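Local coordinates for twin-arginine translocation pathway signal protein (Burkholderia phytofirmans, PDB 2RJO) that binds beta-D-galactopyranose in the crystal and, as a probable periplasmic binding protein, is likely to capture sugars for uptake or sensing, at residues 76-81 / 104-109; 189-194 / 214-219; 125-130 / 163-168. One frame throughout, in Å; residues are numbered along the deposited sequence.

Interaction 1: 76-81 / 104-109; sequences DARVIV and WDYNPN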
loop_
_atom_site.group_PDB
_atom_site.type_symbol
_atom_site.label_atom_id
_atom_site.label_comp_id
_atom_site.label_asym_id
_atom_site.label_seq_id
_atom_site.Cartn_x
_atom_site.Cartn_y
_atom_site.Cartn_z
ATOM N N ASP A 76 13.115 3.878 8.356
ATOM C CA ASP A 76 12.431 3.712 9.637
ATOM C C ASP A 76 12.252 2.260 10.047
ATOM O O ASP A 76 12.269 1.941 11.229
ATOM C CB ASP A 76 11.052 4.369 9.584
ATOM C CG ASP A 76 11.122 5.850 9.298
ATOM O OD1 ASP A 76 11.876 6.543 10.008
ATOM O OD2 ASP A 76 10.416 6.319 8.377
ATOM N N ALA A 77 12.061 1.390 9.065
ATOM C CA ALA A 77 11.855 -0.034 9.320
ATOM C C ALA A 77 12.906 -0.683 10.212
ATOM O O ALA A 77 12.561 -1.420 11.135
ATOM C CB ALA A 77 11.784 -0.786 8.011
ATOM N N ARG A 78 14.181 -0.426 9.940
ATOM C CA ARG A 78 15.232 -1.041 10.734
ATOM C C ARG A 78 15.189 -0.605 12.187
ATOM O O ARG A 78 15.240 -1.439 13.088
ATOM C CB ARG A 78 16.619 -0.732 10.167
ATOM C CG ARG A 78 17.731 -1.571 10.818
ATOM C CD ARG A 78 19.109 -1.005 10.508
ATOM N NE ARG A 78 19.254 -0.653 9.100
ATOM C CZ ARG A 78 19.349 -1.531 8.106
ATOM N NH1 ARG A 78 19.317 -2.832 8.356
ATOM N NH2 ARG A 78 19.482 -1.096 6.856
ATOM N N VAL A 79 15.082 0.694 12.431
ATOM C CA VAL A 79 15.061 1.150 13.811
ATOM C C VAL A 79 13.836 0.626 14.553
ATOM O O VAL A 79 13.928 0.285 15.733
ATOM C CB VAL A 79 15.125 2.679 13.898
ATOM C CG1 VAL A 79 13.957 3.297 13.186
ATOM C CG2 VAL A 79 15.161 3.101 15.336
ATOM N N ILE A 80 12.700 0.542 13.866
ATOM C CA ILE A 80 11.488 0.022 14.485
ATOM C C ILE A 80 11.703 -1.437 14.852
ATOM O O ILE A 80 11.376 -1.862 15.951
ATOM C CB ILE A 80 10.284 0.111 13.525
ATOM C CG1 ILE A 80 9.918 1.573 13.293
ATOM C CG2 ILE A 80 9.100 -0.688 14.084
ATOM C CD1 ILE A 80 8.827 1.762 12.263
ATOM N N VAL A 81 12.253 -2.199 13.915
ATOM C CA VAL A 81 12.510 -3.614 14.142
ATOM C C VAL A 81 13.517 -3.825 15.270
ATOM O O VAL A 81 13.394 -4.764 16.046
ATOM C CB VAL A 81 13.051 -4.278 12.872
ATOM C CG1 VAL A 81 13.529 -5.683 13.186
ATOM C CG2 VAL A 81 11.977 -4.298 11.805
ATOM N N TRP A 104 14.365 -13.029 8.960
ATOM C CA TRP A 104 15.138 -14.177 9.438
ATOM C C TRP A 104 16.439 -13.791 10.142
ATOM O O TRP A 104 17.084 -14.633 10.772
ATOM C CB TRP A 104 15.410 -15.155 8.293
ATOM C CG TRP A 104 15.911 -14.528 7.026
ATOM C CD1 TRP A 104 17.175 -14.104 6.765
ATOM C CD2 TRP A 104 15.152 -14.284 5.836
ATOM N NE1 TRP A 104 17.256 -13.605 5.485
ATOM C CE2 TRP A 104 16.019 -13.694 4.898
ATOM C CE3 TRP A 104 13.809 -14.480 5.479
ATOM C CZ2 TRP A 104 15.600 -13.333 3.615
ATOM C CZ3 TRP A 104 13.395 -14.117 4.204
ATOM C CH2 TRP A 104 14.282 -13.540 3.295
ATOM N N ASP A 105 16.825 -12.522 10.039
ATOM C CA ASP A 105 18.020 -12.045 10.731
ATOM C C ASP A 105 17.609 -11.545 12.126
ATOM O O ASP A 105 18.460 -11.177 12.940
ATOM C CB ASP A 105 18.715 -10.914 9.952
ATOM C CG ASP A 105 19.398 -11.406 8.671
ATOM O OD1 ASP A 105 19.969 -12.518 8.674
ATOM O OD2 ASP A 105 19.376 -10.671 7.663
ATOM N N TYR A 106 16.305 -11.524 12.394
ATOM C CA TYR A 106 15.816 -11.094 13.703
ATOM C C TYR A 106 14.802 -12.086 14.277
ATOM O O TYR A 106 13.736 -11.672 14.741
ATOM C CB TYR A 106 15.161 -9.703 13.637
ATOM C CG TYR A 106 16.089 -8.537 13.351
ATOM C CD1 TYR A 106 16.483 -8.239 12.050
ATOM C CD2 TYR A 106 16.535 -7.711 14.376
ATOM C CE1 TYR A 106 17.293 -7.141 11.771
ATOM C CE2 TYR A 106 17.353 -6.600 14.111
ATOM C CZ TYR A 106 17.723 -6.323 12.801
ATOM O OH TYR A 106 18.493 -5.215 12.506
ATOM N N ASN A 107 15.116 -13.384 14.242
ATOM C CA ASN A 107 14.199 -14.394 14.791
ATOM C C ASN A 107 14.095 -14.260 16.315
ATOM O O ASN A 107 15.105 -14.082 16.999
ATOM C CB ASN A 107 14.671 -15.814 14.456
ATOM C CG ASN A 107 14.643 -16.114 12.964
ATOM O OD1 ASN A 107 13.905 -15.486 12.204
ATOM N ND2 ASN A 107 15.440 -17.094 12.540
ATOM N N PRO A 108 12.873 -14.353 16.874
ATOM C CA PRO A 108 11.572 -14.556 16.225
ATOM C C PRO A 108 10.738 -13.261 16.235
ATOM O O PRO A 108 9.607 -13.228 15.731
ATOM C CB PRO A 108 10.947 -15.618 17.110
ATOM C CG PRO A 108 11.284 -15.050 18.493
ATOM C CD PRO A 108 12.745 -14.555 18.332
ATOM N N ASN A 109 11.312 -12.203 16.810
ATOM C CA ASN A 109 10.638 -10.913 16.945
ATOM C C ASN A 109 10.164 -10.261 15.642
ATOM O O ASN A 109 9.074 -9.706 15.589
ATOM C CB ASN A 109 11.541 -9.952 17.723
ATOM C CG ASN A 109 11.957 -10.514 19.081
ATOM O OD1 ASN A 109 11.259 -10.345 20.082
ATOM N ND2 ASN A 109 13.086 -11.208 19.108
#
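Val81 meets Tyr106 where a helix of an alpha/beta lobe, built like those of periplasmic binding proteins, is covered by the loop between two of its parallel strands. The contact is a clear case of a small area, 142 Å² over both sides, divided between a close-fitting centre and a slack margin. At the centre, CG1 of Val81 stands over the face of the Tyr106 ring, 3.8 Å from the ring centroid and only 11° off the ring normal. This is a CH-pi contact with almost no lateral offset: the same methyl is 3.8 Å from Tyr106 CG and 4.0 Å from Tyr106 CE2, so it rests over the middle of the ring. The valine torsion explains the placement, because chi1 of 171° sends CG1 to the far side from its own backbone nitrogen and out from the helix toward the loop.

The margin is different in character. Arg78, one helical turn before Glu82, lies across the phenol end of the tyrosine at about a right angle, and its closest approach is the aliphatic CG, 4.1 Å from Tyr106 OH. No hydrogen bond links the two segments, and both Arg78 and Tyr106 are partly exposed. The arginine also touches Pro98, while Tyr106 extends along the helix to Glu82 and Ser85 and meets Leu101 of its own loop.

On the deeper side of the helix, Ile80 is buried against Leu67 and Val69 of strand 65-69, so helix 74-87 lies between that strand and the tyrosine's loop. The loop itself turns through a cis peptide before Pro108, and Asn109 then joins Val91 by backbone hydrogen bonding. The CA of Asn109 lies 8.0 Å from the CA of Val81.

Interaction 2: 189-194 / 214-219; sequences AWMTRF and EALRAE. With SO4 (sulfate ion), chain E.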
loop_
_atom_site.group_PDB
_atom_site.type_symbol
_atom_site.label_atom_id
_atom_site.label_comp_id
_atom_site.label_asym_id
_atom_site.label_seq_id
_atom_site.Cartn_x
_atom_site.Cartn_y
_atom_site.Cartn_z
ATOM N N ALA A 189 -1.219 22.447 -13.114
ATOM C CA ALA A 189 -0.061 23.013 -13.794
ATOM C C ALA A 189 0.272 22.233 -15.064
ATOM O O ALA A 189 0.745 22.816 -16.042
ATOM C CB ALA A 189 1.144 23.031 -12.865
ATOM N N TRP A 190 0.042 20.921 -15.051
ATOM C CA TRP A 190 0.309 20.098 -16.232
ATOM C C TRP A 190 -0.662 20.404 -17.365
ATOM O O TRP A 190 -0.292 20.355 -18.537
ATOM C CB TRP A 190 0.185 18.607 -15.922
ATOM C CG TRP A 190 1.405 17.964 -15.335
ATOM C CD1 TRP A 190 2.702 18.367 -15.473
ATOM C CD2 TRP A 190 1.439 16.753 -14.575
ATOM N NE1 TRP A 190 3.540 17.480 -14.846
ATOM C CE2 TRP A 190 2.792 16.477 -14.288
ATOM C CE3 TRP A 190 0.453 15.868 -14.111
ATOM C CZ2 TRP A 190 3.186 15.348 -13.555
ATOM C CZ3 TRP A 190 0.850 14.744 -13.382
ATOM C CH2 TRP A 190 2.199 14.499 -13.115
HETATM N N MSE A 191 -1.916 20.677 -17.017
HETATM C CA MSE A 191 -2.921 20.981 -18.031
HETATM C C MSE A 191 -2.672 22.342 -18.654
HETATM O O MSE A 191 -2.983 22.570 -19.815
HETATM C CB MSE A 191 -4.315 20.937 -17.420
HETATM C CG MSE A 191 -4.842 19.536 -17.268
HETATM SE SE MSE A 191 -6.369 19.530 -16.353
HETATM C CE MSE A 191 -5.732 18.873 -14.771
ATOM N N THR A 192 -2.109 23.246 -17.865
ATOM C CA THR A 192 -1.802 24.578 -18.348
ATOM C C THR A 192 -0.560 24.497 -19.229
ATOM O O THR A 192 -0.461 25.190 -20.237
ATOM C CB THR A 192 -1.525 25.545 -17.176
ATOM O OG1 THR A 192 -2.769 25.956 -16.587
ATOM C CG2 THR A 192 -0.754 26.767 -17.664
ATOM N N ARG A 193 0.369 23.628 -18.844
ATOM C CA ARG A 193 1.620 23.460 -19.567
ATOM C C ARG A 193 1.544 22.628 -20.834
ATOM O O ARG A 193 2.132 23.006 -21.847
ATOM C CB ARG A 193 2.678 22.852 -18.647
ATOM C CG ARG A 193 4.032 22.724 -19.304
ATOM C CD ARG A 193 5.152 22.479 -18.298
ATOM N NE ARG A 193 5.905 21.272 -18.623
ATOM C CZ ARG A 193 7.167 21.058 -18.268
ATOM N NH1 ARG A 193 7.830 21.982 -17.578
ATOM N NH2 ARG A 193 7.767 19.917 -18.592
ATOM N N PHE A 194 0.825 21.505 -20.781
ATOM C CA PHE A 194 0.702 20.594 -21.922
ATOM C C PHE A 194 -0.632 20.611 -22.679
ATOM O O PHE A 194 -0.697 20.161 -23.825
ATOM C CB PHE A 194 0.997 19.153 -21.472
ATOM C CG PHE A 194 2.383 18.953 -20.917
ATOM C CD1 PHE A 194 2.572 18.372 -19.659
ATOM C CD2 PHE A 194 3.504 19.355 -21.641
ATOM C CE1 PHE A 194 3.860 18.192 -19.129
ATOM C CE2 PHE A 194 4.800 19.180 -21.124
ATOM C CZ PHE A 194 4.977 18.598 -19.862
ATOM N N GLU A 214 -9.894 15.216 -9.663
ATOM C CA GLU A 214 -10.559 16.402 -9.130
ATOM C C GLU A 214 -10.152 17.625 -9.934
ATOM O O GLU A 214 -10.930 18.564 -10.095
ATOM C CB GLU A 214 -10.199 16.615 -7.667
ATOM C CG GLU A 214 -10.855 15.618 -6.727
ATOM C CD GLU A 214 -10.324 15.730 -5.310
ATOM O OE1 GLU A 214 -9.093 15.598 -5.130
ATOM O OE2 GLU A 214 -11.138 15.950 -4.381
ATOM N N ALA A 215 -8.923 17.608 -10.433
ATOM C CA ALA A 215 -8.408 18.691 -11.243
ATOM C C ALA A 215 -9.074 18.600 -12.618
ATOM O O ALA A 215 -9.489 19.609 -13.182
ATOM C CB ALA A 215 -6.896 18.575 -11.369
ATOM N N LEU A 216 -9.168 17.392 -13.163
ATOM C CA LEU A 216 -9.819 17.209 -14.460
ATOM C C LEU A 216 -11.278 17.668 -14.379
ATOM O O LEU A 216 -11.762 18.378 -15.257
ATOM C CB LEU A 216 -9.791 15.742 -14.886
ATOM C CG LEU A 216 -8.424 15.127 -15.157
ATOM C CD1 LEU A 216 -8.606 13.636 -15.434
ATOM C CD2 LEU A 216 -7.752 15.827 -16.324
ATOM N N ARG A 217 -11.968 17.258 -13.320
ATOM C CA ARG A 217 -13.360 17.635 -13.123
ATOM C C ARG A 217 -13.505 19.160 -13.111
ATOM O O ARG A 217 -14.474 19.705 -13.632
ATOM C CB ARG A 217 -13.875 17.043 -11.810
ATOM C CG ARG A 217 -15.290 17.475 -11.440
ATOM C CD ARG A 217 -15.799 16.755 -10.181
ATOM N NE ARG A 217 -15.957 15.316 -10.397
ATOM C CZ ARG A 217 -15.039 14.397 -10.103
ATOM N NH1 ARG A 217 -13.878 14.750 -9.564
ATOM N NH2 ARG A 217 -15.276 13.115 -10.368
ATOM N N ALA A 218 -12.528 19.846 -12.525
ATOM C CA ALA A 218 -12.554 21.306 -12.457
ATOM C C ALA A 218 -12.397 21.942 -13.842
ATOM O O ALA A 218 -12.765 23.094 -14.048
ATOM C CB ALA A 218 -11.454 21.807 -11.534
ATOM N N GLU A 219 -11.848 21.189 -14.788
ATOM C CA GLU A 219 -11.651 21.692 -16.139
ATOM C C GLU A 219 -12.577 21.010 -17.140
ATOM O O GLU A 219 -12.386 21.120 -18.355
ATOM C CB GLU A 219 -10.180 21.519 -16.536
ATOM C CG GLU A 219 -9.266 22.462 -15.730
ATOM C CD GLU A 219 -7.928 21.842 -15.359
ATOM O OE1 GLU A 219 -7.932 20.752 -14.750
ATOM O OE2 GLU A 219 -6.872 22.448 -15.660
HETATM S S SO4 E . 9.819 18.501 -15.111
HETATM O O1 SO4 E . 9.140 18.707 -16.414
HETATM O O2 SO4 E . 10.327 17.108 -14.992
HETATM O O3 SO4 E . 8.865 18.744 -13.995
HETATM O O4 SO4 E . 10.953 19.465 -15.027
#
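Met191, a selenomethionine in this crystal, reaches Ala215 and Leu216 through three torsions: chi1 of -80° sets CG opposite the carbonyl carbon, chi2 of 172° extends the chain to the selenium, and chi3 of -106° turns CE aside. Leu216 offers CD2, the branch turned off the extended line that CD1 follows, although its CB does not face the partner helix. The motif is helix-helix packing within a Rossmann-like lobe, between the last turns of helices 180-194 and 206-218, the latter joining neighbouring parallel strands 198-203 and 227-228.

The apolar part of the meeting is small. Met191 CE touches Ala215 CB at 3.6 Å, and Met191 SE lies 4.0 Å from Leu216 CD2. Alanine's short side chain lets the end of the longer one come close to the helix, while leucine flanks it. Ala215 is also covered by Phe184 and Met187 from earlier turns of helix 180-194, which continues the same interface, and Leu216 extends to Ile225. Glu219 approaches Met191 from the opposite direction, but its carboxylate is modelled too close to the selenium, so the end of either side chain may be misplaced, and the contacts made by SE and CE are approximate.

Other faces of the two helices have separate tasks. Trp190 packs on Val140 and Leu142 of the sheet, and its NE1 is hydrogen-bonded to Asp172, while Arg217 on the other helix forms a salt bridge with Glu244. Farther out, Arg193 gives a weak hydrogen bond through NH2 to O1 of a sulfate, 2.8 Å away, an ion probably supplied by the crystallisation liquor. The aliphatic root of the same arginine lies over its neighbour's ring, with Arg193 CG 4.0 Å above the plane of the Phe194 ring, over its centre.

Interaction 3: 125-130 / 163-168; sequences TATQLF and KKFPGI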
loop_
_atom_site.group_PDB
_atom_site.type_symbol
_atom_site.label_atom_id
_atom_site.label_comp_id
_atom_site.label_asym_id
_atom_site.label_seq_id
_atom_site.Cartn_x
_atom_site.Cartn_y
_atom_site.Cartn_z
ATOM N N THR A 125 -1.282 -1.628 -14.749
ATOM C CA THR A 125 -2.169 -0.470 -14.843
ATOM C C THR A 125 -1.731 0.448 -15.983
ATOM O O THR A 125 -2.563 1.056 -16.663
ATOM C CB THR A 125 -2.199 0.335 -13.512
ATOM O OG1 THR A 125 -0.933 0.970 -13.292
ATOM C CG2 THR A 125 -2.513 -0.583 -12.349
ATOM N N ALA A 126 -0.423 0.537 -16.197
ATOM C CA ALA A 126 0.126 1.364 -17.257
ATOM C C ALA A 126 -0.223 0.775 -18.617
ATOM O O ALA A 126 -0.499 1.509 -19.571
ATOM C CB ALA A 126 1.638 1.459 -17.111
ATOM N N THR A 127 -0.193 -0.550 -18.717
ATOM C CA THR A 127 -0.511 -1.200 -19.981
ATOM C C THR A 127 -1.978 -0.985 -20.326
ATOM O O THR A 127 -2.319 -0.732 -21.478
ATOM C CB THR A 127 -0.216 -2.709 -19.920
ATOM O OG1 THR A 127 1.202 -2.903 -19.882
ATOM C CG2 THR A 127 -0.784 -3.427 -21.136
ATOM N N GLN A 128 -2.843 -1.085 -19.323
ATOM C CA GLN A 128 -4.270 -0.886 -19.535
ATOM C C GLN A 128 -4.532 0.552 -19.954
ATOM O O GLN A 128 -5.371 0.806 -20.817
ATOM C CB GLN A 128 -5.050 -1.189 -18.257
ATOM C CG GLN A 128 -6.536 -0.879 -18.365
ATOM C CD GLN A 128 -7.244 -1.752 -19.393
ATOM O OE1 GLN A 128 -7.461 -2.950 -19.171
ATOM N NE2 GLN A 128 -7.601 -1.156 -20.530
ATOM N N LEU A 129 -3.819 1.485 -19.324
ATOM C CA LEU A 129 -3.962 2.899 -19.628
ATOM C C LEU A 129 -3.561 3.193 -21.076
ATOM O O LEU A 129 -4.264 3.902 -21.798
ATOM C CB LEU A 129 -3.101 3.725 -18.673
ATOM C CG LEU A 129 -3.031 5.225 -18.954
ATOM C CD1 LEU A 129 -4.388 5.862 -18.674
ATOM C CD2 LEU A 129 -1.954 5.873 -18.096
ATOM N N PHE A 130 -2.435 2.635 -21.510
ATOM C CA PHE A 130 -1.976 2.871 -22.868
ATOM C C PHE A 130 -2.900 2.237 -23.894
ATOM O O PHE A 130 -3.027 2.739 -25.007
ATOM C CB PHE A 130 -0.551 2.349 -23.053
ATOM C CG PHE A 130 0.447 2.958 -22.104
ATOM C CD1 PHE A 130 0.247 4.238 -21.568
ATOM C CD2 PHE A 130 1.604 2.261 -21.757
ATOM C CE1 PHE A 130 1.187 4.807 -20.700
ATOM C CE2 PHE A 130 2.550 2.825 -20.889
ATOM C CZ PHE A 130 2.338 4.101 -20.361
ATOM N N LYS A 163 8.371 1.276 -22.414
ATOM C CA LYS A 163 9.324 0.647 -23.318
ATOM C C LYS A 163 8.609 -0.267 -24.301
ATOM O O LYS A 163 9.086 -0.497 -25.416
ATOM C CB LYS A 163 10.356 -0.158 -22.524
ATOM C CG LYS A 163 11.492 -0.718 -23.368
ATOM C CD LYS A 163 11.750 -2.202 -23.072
ATOM C CE LYS A 163 10.602 -3.071 -23.579
ATOM N NZ LYS A 163 10.835 -4.553 -23.390
ATOM N N LYS A 164 7.450 -0.774 -23.897
ATOM C CA LYS A 164 6.700 -1.680 -24.750
ATOM C C LYS A 164 5.635 -0.953 -25.574
ATOM O O LYS A 164 4.888 -1.571 -26.335
ATOM C CB LYS A 164 6.065 -2.777 -23.894
ATOM C CG LYS A 164 5.657 -4.005 -24.684
ATOM C CD LYS A 164 6.879 -4.669 -25.349
ATOM C CE LYS A 164 6.451 -5.836 -26.242
ATOM N NZ LYS A 164 7.622 -6.665 -26.652
ATOM N N PHE A 165 5.572 0.364 -25.414
ATOM C CA PHE A 165 4.628 1.207 -26.148
ATOM C C PHE A 165 5.399 2.434 -26.577
ATOM O O PHE A 165 5.296 3.490 -25.941
ATOM C CB PHE A 165 3.477 1.654 -25.253
ATOM C CG PHE A 165 2.437 0.599 -25.026
ATOM C CD1 PHE A 165 1.205 0.671 -25.675
ATOM C CD2 PHE A 165 2.671 -0.456 -24.151
ATOM C CE1 PHE A 165 0.218 -0.290 -25.455
ATOM C CE2 PHE A 165 1.697 -1.424 -23.922
ATOM C CZ PHE A 165 0.467 -1.339 -24.577
ATOM N N PRO A 166 6.203 2.316 -27.643
ATOM C CA PRO A 166 6.970 3.482 -28.087
ATOM C C PRO A 166 6.095 4.604 -28.628
ATOM O O PRO A 166 6.566 5.725 -28.837
ATOM C CB PRO A 166 7.919 2.900 -29.138
ATOM C CG PRO A 166 7.183 1.695 -29.650
ATOM C CD PRO A 166 6.594 1.108 -28.393
ATOM N N GLY A 167 4.818 4.303 -28.830
ATOM C CA GLY A 167 3.907 5.306 -29.332
ATOM C C GLY A 167 3.446 6.228 -28.220
ATOM O O GLY A 167 2.790 7.232 -28.478
ATOM N N ILE A 168 3.776 5.880 -26.977
ATOM C CA ILE A 168 3.398 6.687 -25.815
ATOM C C ILE A 168 4.536 7.634 -25.458
ATOM O O ILE A 168 5.687 7.216 -25.367
ATOM C CB ILE A 168 3.099 5.792 -24.582
ATOM C CG1 ILE A 168 1.848 4.951 -24.838
ATOM C CG2 ILE A 168 2.882 6.651 -23.351
ATOM C CD1 ILE A 168 0.585 5.761 -24.908
#
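Phe130 and Phe165 lean together with their ring planes 57° apart and their centroids separated by 5.3 Å, an oblique pair that is neither a stack nor an edge-to-face arrangement. What covers the face of Phe165 is the root of its partner: Phe130 CB sits over that ring, displaced toward the rim, and comes within 3.6 Å of Phe165 CD1. The beta carbon thus makes a CH-pi contact while CD2 of the Phe130 ring also touches Phe165 CG, 3.8 Å away, and one face of the Phe130 ring receives a second neighbour.

That neighbour is Ile168. Its CG1 lies over one face of the Phe130 ring, 3.9 Å from the centroid and 23° off the ring normal, and its CG2 reaches Phe130 CE1 at 3.6 Å. With chi1 of -67°, CG1 stands opposite its own carbonyl carbon, which leaves CG2 anti to the backbone N, beside CG1 over the same ring face. On the opposite face of the Phe130 ring lies the backbone oxygen of Ala126, from the preceding turn, so this ring is covered on both faces.

Thr127 closes the far end of Phe165 more loosely, its CG2 4.2 Å from Phe165 CZ, while its hydroxyl is hydrogen-bonded to Glu123 O. A type I beta turn from Phe165 to Ile168, with Ile168 N bonded to Phe165 O at 3.0 Å, brings both hydrophobic residues to the same helix.

This is packing on one face of the parallel sheet of an alpha/beta lobe, as in periplasmic binding proteins: helix 118-132 meets the loop leading from helix 149-163 into strand 168-175. Ala161 and Leu162 of helix 149-163 also touch Phe130, and Val139 of strand 137-143, an inner strand of the sheet, touches both Phe130 and Ile168.

How the interactions relate
Interactions 2 and 3 share one lobe, with centres 22 Å apart and nearest atoms about 9 Å apart; they lie against opposite faces of the parallel sheet that contains strand 137-143. Interaction 1 belongs to the other lobe, its centre 44 Å from that of interaction 2 and 38 Å from that of interaction 3, on the opposite side of the chain's centre. Between the lobes lies the galactose, touched by residues from both, among them Asp70 and Trp95 on one side and Asn148 and Trp178 on the other. None of the six segments contributes a sugar-contacting residue. All three contacts are thus packing within a lobe, away from the cleft.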